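Local coordinates for DNA mismatch repair protein MutS (Thermus aquaticus, PDB 1EWQ), which recognises mismatched or unpaired bases in duplex DNA to begin mismatch repair and has a weak ATPase activity, at residues Y27-Y40 against L85-Q97. Numbering follows the deposited sequence.
Sequences YPDYLLLFQVGDFY and LLKMGFRLAVADQ. With nucleotides of chain A; nucleotides of chain B.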
# COMPACT_ATOMS: atom_id res chain seq x y z
N TYR C 27 17.21 -19.59 -15.19
CA TYR C 27 16.09 -18.64 -15.14
C TYR C 27 16.45 -17.38 -14.35
O TYR C 27 15.88 -17.10 -13.29
CB TYR C 27 14.86 -19.31 -14.52
CG TYR C 27 14.43 -20.56 -15.25
CD1 TYR C 27 14.99 -21.80 -14.94
CD2 TYR C 27 13.48 -20.50 -16.27
CE1 TYR C 27 14.60 -22.95 -15.62
CE2 TYR C 27 13.09 -21.64 -16.96
CZ TYR C 27 13.65 -22.86 -16.63
OH TYR C 27 13.26 -23.99 -17.31
N PRO C 28 17.40 -16.59 -14.87
CA PRO C 28 17.94 -15.34 -14.33
C PRO C 28 16.94 -14.32 -13.79
O PRO C 28 17.24 -13.61 -12.83
CB PRO C 28 18.73 -14.78 -15.51
CG PRO C 28 19.23 -16.02 -16.17
CD PRO C 28 18.02 -16.90 -16.18
N ASP C 29 15.77 -14.24 -14.40
CA ASP C 29 14.78 -13.26 -13.96
C ASP C 29 13.65 -13.83 -13.12
O ASP C 29 12.60 -13.20 -12.97
CB ASP C 29 14.20 -12.53 -15.17
CG ASP C 29 15.28 -11.91 -16.04
OD1 ASP C 29 16.08 -11.10 -15.51
OD2 ASP C 29 15.33 -12.23 -17.25
N TYR C 30 13.87 -15.02 -12.58
CA TYR C 30 12.86 -15.66 -11.74
C TYR C 30 13.47 -15.99 -10.39
O TYR C 30 14.69 -16.16 -10.28
CB TYR C 30 12.37 -16.97 -12.36
CG TYR C 30 11.68 -16.83 -13.70
CD1 TYR C 30 12.39 -16.46 -14.84
CD2 TYR C 30 10.31 -17.06 -13.81
CE1 TYR C 30 11.75 -16.32 -16.06
CE2 TYR C 30 9.67 -16.93 -15.03
CZ TYR C 30 10.39 -16.55 -16.15
OH TYR C 30 9.75 -16.41 -17.35
N LEU C 31 12.64 -16.07 -9.36
CA LEU C 31 13.12 -16.45 -8.05
C LEU C 31 12.87 -17.95 -8.05
O LEU C 31 11.72 -18.39 -8.11
CB LEU C 31 12.33 -15.78 -6.92
CG LEU C 31 12.83 -16.17 -5.53
CD1 LEU C 31 14.32 -15.85 -5.41
CD2 LEU C 31 12.04 -15.44 -4.46
N LEU C 32 13.95 -18.72 -7.99
CA LEU C 32 13.85 -20.17 -8.01
C LEU C 32 13.57 -20.78 -6.64
O LEU C 32 14.28 -20.51 -5.67
CB LEU C 32 15.13 -20.76 -8.60
CG LEU C 32 15.10 -22.24 -8.98
CD1 LEU C 32 15.91 -22.45 -10.24
CD2 LEU C 32 15.63 -23.08 -7.84
N LEU C 33 12.52 -21.59 -6.59
CA LEU C 33 12.12 -22.29 -5.37
C LEU C 33 12.52 -23.73 -5.59
O LEU C 33 11.88 -24.47 -6.34
CB LEU C 33 10.61 -22.16 -5.15
CG LEU C 33 10.15 -20.70 -4.94
CD1 LEU C 33 8.65 -20.64 -4.76
CD2 LEU C 33 10.85 -20.12 -3.72
N PHE C 34 13.62 -24.11 -4.94
CA PHE C 34 14.22 -25.43 -5.06
C PHE C 34 13.68 -26.42 -4.03
O PHE C 34 13.99 -26.33 -2.84
CB PHE C 34 15.73 -25.28 -4.91
CG PHE C 34 16.53 -26.46 -5.36
CD1 PHE C 34 16.42 -26.94 -6.66
CD2 PHE C 34 17.45 -27.06 -4.50
CE1 PHE C 34 17.22 -28.00 -7.10
CE2 PHE C 34 18.26 -28.11 -4.93
CZ PHE C 34 18.14 -28.58 -6.23
N GLN C 35 12.88 -27.38 -4.50
CA GLN C 35 12.29 -28.40 -3.64
C GLN C 35 13.30 -29.40 -3.07
O GLN C 35 14.08 -30.00 -3.81
CB GLN C 35 11.21 -29.14 -4.42
CG GLN C 35 11.03 -30.62 -4.08
CD GLN C 35 10.21 -30.86 -2.85
OE1 GLN C 35 9.41 -31.80 -2.79
NE2 GLN C 35 10.41 -30.02 -1.83
N VAL C 36 13.28 -29.56 -1.75
CA VAL C 36 14.16 -30.51 -1.06
C VAL C 36 13.30 -31.08 0.06
O VAL C 36 13.19 -30.48 1.12
CB VAL C 36 15.40 -29.83 -0.44
CG1 VAL C 36 16.36 -30.88 0.10
CG2 VAL C 36 16.10 -28.96 -1.45
N GLY C 37 12.69 -32.23 -0.17
CA GLY C 37 11.83 -32.81 0.84
C GLY C 37 10.51 -32.05 0.90
O GLY C 37 9.91 -31.77 -0.13
N ASP C 38 10.07 -31.69 2.11
CA ASP C 38 8.81 -30.96 2.26
C ASP C 38 8.99 -29.44 2.33
O ASP C 38 8.15 -28.74 2.91
CB ASP C 38 8.07 -31.45 3.50
CG ASP C 38 7.73 -32.92 3.42
OD1 ASP C 38 7.10 -33.34 2.43
OD2 ASP C 38 8.10 -33.65 4.36
N PHE C 39 10.08 -28.94 1.76
CA PHE C 39 10.34 -27.51 1.75
C PHE C 39 10.87 -27.03 0.40
O PHE C 39 11.57 -27.76 -0.30
CB PHE C 39 11.38 -27.14 2.82
CG PHE C 39 10.86 -27.17 4.22
CD1 PHE C 39 10.68 -28.38 4.89
CD2 PHE C 39 10.56 -25.98 4.89
CE1 PHE C 39 10.20 -28.41 6.19
CE2 PHE C 39 10.07 -26.00 6.20
CZ PHE C 39 9.89 -27.22 6.85
N TYR C 40 10.51 -25.80 0.04
CA TYR C 40 11.00 -25.16 -1.18
C TYR C 40 12.05 -24.22 -0.61
O TYR C 40 11.73 -23.28 0.11
CB TYR C 40 9.90 -24.32 -1.85
CG TYR C 40 9.04 -25.09 -2.80
CD1 TYR C 40 7.67 -25.20 -2.60
CD2 TYR C 40 9.60 -25.71 -3.92
CE1 TYR C 40 6.87 -25.90 -3.49
CE2 TYR C 40 8.81 -26.42 -4.82
CZ TYR C 40 7.44 -26.51 -4.60
OH TYR C 40 6.65 -27.19 -5.50
N LEU C 85 4.46 -13.62 -2.81
CA LEU C 85 5.62 -13.29 -3.63
C LEU C 85 5.17 -12.61 -4.91
O LEU C 85 5.76 -11.61 -5.34
CB LEU C 85 6.41 -14.55 -3.96
CG LEU C 85 7.05 -15.24 -2.75
CD1 LEU C 85 7.59 -16.59 -3.15
CD2 LEU C 85 8.15 -14.34 -2.20
N LEU C 86 4.13 -13.15 -5.53
CA LEU C 86 3.62 -12.58 -6.77
C LEU C 86 3.22 -11.12 -6.62
O LEU C 86 3.55 -10.28 -7.46
CB LEU C 86 2.42 -13.39 -7.27
CG LEU C 86 2.79 -14.71 -7.94
CD1 LEU C 86 1.56 -15.59 -8.06
CD2 LEU C 86 3.40 -14.44 -9.30
N LYS C 87 2.51 -10.82 -5.53
CA LYS C 87 2.05 -9.46 -5.30
C LYS C 87 3.17 -8.47 -5.02
O LYS C 87 2.98 -7.26 -5.11
CB LYS C 87 1.01 -9.47 -4.18
CG LYS C 87 -0.13 -10.44 -4.50
CD LYS C 87 -1.27 -10.39 -3.49
CE LYS C 87 -2.36 -11.40 -3.85
NZ LYS C 87 -2.94 -11.17 -5.21
N MSE C 88 4.35 -8.99 -4.69
CA MSE C 88 5.48 -8.12 -4.42
C MSE C 88 6.28 -7.82 -5.69
O MSE C 88 7.19 -7.00 -5.67
CB MSE C 88 6.38 -8.73 -3.34
CG MSE C 88 5.84 -8.56 -1.93
SE MSE C 88 6.80 -9.56 -0.56
CE MSE C 88 5.28 -10.48 0.22
N GLY C 89 5.94 -8.49 -6.79
CA GLY C 89 6.65 -8.26 -8.04
C GLY C 89 7.63 -9.33 -8.48
O GLY C 89 8.41 -9.11 -9.40
N PHE C 90 7.60 -10.50 -7.83
CA PHE C 90 8.50 -11.59 -8.19
C PHE C 90 7.92 -12.49 -9.27
O PHE C 90 6.70 -12.56 -9.45
CB PHE C 90 8.77 -12.52 -6.99
CG PHE C 90 9.56 -11.91 -5.87
CD1 PHE C 90 8.93 -11.20 -4.85
CD2 PHE C 90 10.95 -12.07 -5.82
CE1 PHE C 90 9.67 -10.68 -3.79
CE2 PHE C 90 11.69 -11.55 -4.76
CZ PHE C 90 11.05 -10.85 -3.75
N ARG C 91 8.80 -13.18 -9.99
CA ARG C 91 8.39 -14.17 -10.99
C ARG C 91 8.93 -15.43 -10.31
O ARG C 91 9.99 -15.39 -9.70
CB ARG C 91 9.11 -13.98 -12.33
CG ARG C 91 8.65 -12.80 -13.18
CD ARG C 91 9.16 -12.97 -14.60
NE ARG C 91 9.14 -11.74 -15.39
CZ ARG C 91 9.97 -10.72 -15.21
NH1 ARG C 91 10.91 -10.78 -14.27
NH2 ARG C 91 9.88 -9.64 -15.98
N LEU C 92 8.23 -16.56 -10.40
CA LEU C 92 8.72 -17.76 -9.73
C LEU C 92 8.97 -18.97 -10.61
O LEU C 92 8.12 -19.37 -11.41
CB LEU C 92 7.74 -18.16 -8.63
CG LEU C 92 7.23 -17.05 -7.71
CD1 LEU C 92 6.12 -17.59 -6.83
CD2 LEU C 92 8.37 -16.49 -6.89
N ALA C 93 10.15 -19.56 -10.46
CA ALA C 93 10.51 -20.77 -11.19
C ALA C 93 10.43 -21.88 -10.14
O ALA C 93 11.18 -21.87 -9.16
CB ALA C 93 11.92 -20.66 -11.74
N VAL C 94 9.51 -22.81 -10.35
CA VAL C 94 9.30 -23.91 -9.41
C VAL C 94 10.05 -25.17 -9.82
O VAL C 94 9.75 -25.77 -10.86
CB VAL C 94 7.80 -24.24 -9.28
CG1 VAL C 94 7.59 -25.48 -8.43
CG2 VAL C 94 7.08 -23.05 -8.66
N ALA C 95 11.02 -25.56 -9.01
CA ALA C 95 11.79 -26.75 -9.27
C ALA C 95 11.36 -27.81 -8.27
O ALA C 95 11.55 -27.65 -7.06
CB ALA C 95 13.27 -26.46 -9.12
N ASP C 96 10.76 -28.89 -8.76
CA ASP C 96 10.30 -29.96 -7.89
C ASP C 96 11.13 -31.23 -8.07
O ASP C 96 11.99 -31.32 -8.94
CB ASP C 96 8.83 -30.31 -8.17
CG ASP C 96 7.89 -29.16 -7.89
OD1 ASP C 96 8.04 -28.52 -6.83
OD2 ASP C 96 6.99 -28.91 -8.72
N GLN C 97 10.85 -32.21 -7.21
CA GLN C 97 11.51 -33.50 -7.29
C GLN C 97 10.65 -34.32 -8.24
O GLN C 97 9.51 -34.65 -7.92
CB GLN C 97 11.59 -34.13 -5.90
CG GLN C 97 12.52 -33.37 -4.96
CD GLN C 97 12.58 -33.94 -3.56
OE1 GLN C 97 13.43 -33.56 -2.76
NE2 GLN C 97 11.66 -34.85 -3.25
P DT A 13 16.08 -23.47 11.65
OP1 DT A 13 16.79 -22.33 12.29
OP2 DT A 13 15.55 -24.57 12.48
O5' DT A 13 14.89 -22.88 10.78
C5' DT A 13 14.65 -23.48 9.52
C4' DT A 13 13.98 -22.52 8.58
O4' DT A 13 14.21 -23.07 7.28
C3' DT A 13 12.47 -22.47 8.77
O3' DT A 13 11.94 -21.18 8.44
C2' DT A 13 11.96 -23.57 7.86
C1' DT A 13 13.05 -23.74 6.81
N1 DT A 13 13.44 -25.15 6.54
C2 DT A 13 14.03 -25.43 5.33
O2 DT A 13 14.27 -24.58 4.49
N3 DT A 13 14.32 -26.75 5.13
C4 DT A 13 14.11 -27.80 6.01
O4 DT A 13 14.40 -28.94 5.68
C5 DT A 13 13.52 -27.43 7.28
C7 DT A 13 13.29 -28.48 8.31
C6 DT A 13 13.22 -26.14 7.47
P DC B 12 9.24 -38.00 6.48
OP1 DC B 12 7.87 -38.05 5.92
OP2 DC B 12 9.87 -39.24 6.99
O5' DC B 12 10.18 -37.34 5.38
C5' DC B 12 9.70 -36.25 4.60
C4' DC B 12 10.79 -35.73 3.69
O4' DC B 12 11.82 -35.09 4.47
C3' DC B 12 11.49 -36.78 2.83
O3' DC B 12 11.72 -36.20 1.54
C2' DC B 12 12.79 -37.04 3.57
C1' DC B 12 13.08 -35.70 4.24
N1 DC B 12 13.75 -35.79 5.55
C2 DC B 12 14.63 -34.76 5.94
O2 DC B 12 14.89 -33.85 5.14
N3 DC B 12 15.17 -34.79 7.18
C4 DC B 12 14.90 -35.80 8.00
N4 DC B 12 15.45 -35.77 9.22
C5 DC B 12 14.04 -36.88 7.62
C6 DC B 12 13.50 -36.83 6.40
P DG A 14 10.94 -20.44 9.46
OP1 DG A 14 10.70 -19.06 8.97
OP2 DG A 14 11.43 -20.65 10.85
O5' DG A 14 9.58 -21.26 9.33
C5' DG A 14 8.94 -21.41 8.07
C4' DG A 14 7.81 -22.39 8.20
O4' DG A 14 8.35 -23.72 8.40
C3' DG A 14 6.88 -22.13 9.39
O3' DG A 14 5.54 -22.41 9.01
C2' DG A 14 7.38 -23.09 10.45
C1' DG A 14 7.92 -24.27 9.64
N9 DG A 14 9.07 -24.94 10.24
C8 DG A 14 10.16 -24.33 10.81
N7 DG A 14 11.05 -25.18 11.25
C5 DG A 14 10.52 -26.42 10.96
C6 DG A 14 11.04 -27.73 11.19
O6 DG A 14 12.11 -28.05 11.72
N1 DG A 14 10.18 -28.71 10.73
C2 DG A 14 8.97 -28.48 10.11
N2 DG A 14 8.30 -29.57 9.71
N3 DG A 14 8.47 -27.28 9.90
C4 DG A 14 9.29 -26.30 10.34
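Leu31 and Leu33 pair with Leu92 and Val94 as strands 31-36 and 92-97 run parallel, and five backbone hydrogen bonds, from Leu31 N to Arg91 O through to Gln35 N to Ala95 O, lace the strands together. Packing is tight on the face of Leu31, Leu33, Leu92 and Val94: Leu31 CG stands anti to its own N (chi1 -180°), which brings CD2 to within 3.8 Å of Phe90 CD2, while helix 44-54 covers Leu33. On the other face Phe34 sets its ring edge against Ala95 CB, 4.0 Å from CD1, under helix 15-26. In the mixed sheet of the mismatch-binding domain I, strand 31-36 lies between strands 39-43 and 92-97, its one parallel neighbour being 92-97. At the turn after it Gln97 OE1 accepts a hydrogen bond from Gly37 N (3.0 Å). Strand 39-43 then opens with the Phe-X-Glu motif of MutS, whose Phe39 lays its ring over DT13 of chain A, CE2 3.4 Å from C6. With an alanine in place of Phe39, DT13 would probably lose its stacking partner and be freer to turn. The far end is looser and more exposed: Arg91 CD rides over one face of the Tyr30 ring, 4.2 Å from its centroid, and NH1 reaches a lone pair of Asp29 O at 3.2 Å, while NE bonds Ser203 OG.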